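Local coordinates for protein histidine--tRNA ligase (Staphylococcus aureus, PDB 1QE0) that attaches L-histidine to its cognate tRNA(His) at the expense of ATP, as a homodimeric class II aminoacyl-tRNA synthetase, at residues E230-A233 and Y234-V238. Residues are numbered along the deposited sequence; the frame is centred on the assembly and turned at random.
Sequences ESKA and YYEQV
With chi1 of -172° in Tyr234 and -180° in Tyr235, CG of each is anti to its own backbone N, which sends both rings outward from the helix. The helical backbone itself places the two CB atoms by Ser231 O, 3.7 Å away for Tyr234 CB and 3.6 Å for Tyr235 CB. The setting is the first turns of the alpha-helix 231-245 in the class II synthetase part of the chain, where i to i+4 backbone bonds join 230-233 to 234-238. Tyr235 N reaches Ser231 O at 3.2 Å along a nearly straight N-H (173°), though tilted from the carbonyl plane. Tyr234 N meets Glu230 O at 2.9 Å in the carbonyl plane, and that oxygen also accepts from Ala233 N, so two amides grip it. Two residues after Tyr235, Gln237 N bonds to Ala233 O at 2.9 Å, approaching from above the carbonyl plane. Asn228 OD1 accepts from Ser231 N, a link to the residues just before 230-233.

The two phenols anchor the helix in different directions: Tyr234 OH bonds to Asp140 of helix 137-153 and its ring stacks with His264, whereas Tyr235 packs on strand 159-165 and bonds through OH to Glu251. On the exposed flank Lys232 and Glu236 run side by side, although the placement of the Glu236 side chain is uncertain. Within 234-238, Val238 CG2 sits at the edge of the Tyr234 ring, in its plane, 3.5 Å from Tyr234 CD1.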
loop_
_atom_site.group_PDB
_atom_site.type_symbol
_atom_site.label_atom_id
_atom_site.label_comp_id
_atom_site.label_asym_id
_atom_site.label_seq_id
_atom_site.Cartn_x
_atom_site.Cartn_y
_atom_site.Cartn_z
ATOM N N GLU A 230 14.523 5.276 -37.529
ATOM C CA GLU A 230 13.259 5.135 -36.804
ATOM C C GLU A 230 13.479 5.361 -35.308
ATOM O O GLU A 230 12.717 6.072 -34.645
ATOM C CB GLU A 230 12.695 3.720 -36.989
ATOM C CG GLU A 230 12.132 3.380 -38.375
ATOM C CD GLU A 230 10.744 4.003 -38.692
ATOM O OE1 GLU A 230 10.301 3.846 -39.862
ATOM O OE2 GLU A 230 10.093 4.625 -37.804
ATOM N N SER A 231 14.498 4.694 -34.775
ATOM C CA SER A 231 14.857 4.786 -33.366
ATOM C C SER A 231 15.182 6.234 -33.001
ATOM O O SER A 231 14.854 6.709 -31.901
ATOM C CB SER A 231 16.087 3.925 -33.098
ATOM O OG SER A 231 16.006 2.669 -33.754
ATOM N N LYS A 232 15.852 6.918 -33.926
ATOM C CA LYS A 232 16.257 8.310 -33.733
ATOM C C LYS A 232 15.089 9.261 -33.795
ATOM O O LYS A 232 15.249 10.416 -33.441
ATOM C CB LYS A 232 17.298 8.725 -34.781
ATOM C CG LYS A 232 18.025 10.032 -34.501
ATOM C CD LYS A 232 19.391 10.062 -35.219
ATOM C CE LYS A 232 19.246 9.984 -36.752
ATOM N NZ LYS A 232 20.539 10.096 -37.515
ATOM N N ALA A 233 13.943 8.786 -34.290
ATOM C CA ALA A 233 12.736 9.602 -34.387
ATOM C C ALA A 233 11.813 9.296 -33.240
ATOM O O ALA A 233 10.973 10.118 -32.885
ATOM C CB ALA A 233 12.039 9.364 -35.673
ATOM N N TYR A 234 11.905 8.082 -32.703
ATOM C CA TYR A 234 11.088 7.722 -31.548
ATOM C C TYR A 234 11.611 8.631 -30.433
ATOM O O TYR A 234 10.857 9.415 -29.844
ATOM C CB TYR A 234 11.302 6.256 -31.176
ATOM C CG TYR A 234 10.365 5.714 -30.119
ATOM C CD1 TYR A 234 10.178 6.366 -28.894
ATOM C CD2 TYR A 234 9.682 4.541 -30.337
ATOM C CE1 TYR A 234 9.332 5.847 -27.929
ATOM C CE2 TYR A 234 8.832 4.024 -29.377
ATOM C CZ TYR A 234 8.656 4.675 -28.186
ATOM O OH TYR A 234 7.758 4.143 -27.295
ATOM N N TYR A 235 12.928 8.576 -30.232
ATOM C CA TYR A 235 13.605 9.358 -29.222
ATOM C C TYR A 235 13.331 10.831 -29.415
ATOM O O TYR A 235 13.103 11.554 -28.438
ATOM C CB TYR A 235 15.110 9.090 -29.248
ATOM C CG TYR A 235 15.896 9.877 -28.207
ATOM C CD1 TYR A 235 17.076 10.537 -28.548
ATOM C CD2 TYR A 235 15.465 9.953 -26.874
ATOM C CE1 TYR A 235 17.806 11.241 -27.603
ATOM C CE2 TYR A 235 16.198 10.656 -25.923
ATOM C CZ TYR A 235 17.362 11.283 -26.296
ATOM O OH TYR A 235 18.120 11.884 -25.331
ATOM N N GLU A 236 13.352 11.291 -30.660
ATOM C CA GLU A 236 13.088 12.706 -30.890
ATOM C C GLU A 236 11.646 13.033 -30.554
ATOM O O GLU A 236 11.353 14.159 -30.193
ATOM C CB GLU A 236 13.385 13.164 -32.328
ATOM C CG GLU A 236 14.796 12.925 -32.892
ATOM C CD GLU A 236 15.969 13.398 -32.027
ATOM O OE1 GLU A 236 16.830 12.535 -31.682
ATOM O OE2 GLU A 236 16.056 14.622 -31.741
ATOM N N GLN A 237 10.736 12.075 -30.716
ATOM C CA GLN A 237 9.332 12.306 -30.388
ATOM C C GLN A 237 9.153 12.343 -28.877
ATOM O O GLN A 237 8.438 13.210 -28.362
ATOM C CB GLN A 237 8.438 11.234 -30.987
ATOM C CG GLN A 237 6.958 11.552 -30.827
ATOM C CD GLN A 237 6.633 12.972 -31.256
ATOM O OE1 GLN A 237 5.993 13.729 -30.527
ATOM N NE2 GLN A 237 7.102 13.350 -32.438
ATOM N N VAL A 238 9.794 11.404 -28.169
ATOM C CA VAL A 238 9.740 11.381 -26.709
ATOM C C VAL A 238 10.156 12.769 -26.201
ATOM O O VAL A 238 9.381 13.438 -25.514
ATOM C CB VAL A 238 10.660 10.304 -26.129
ATOM C CG1 VAL A 238 10.746 10.429 -24.616
ATOM C CG2 VAL A 238 10.132 8.923 -26.532
#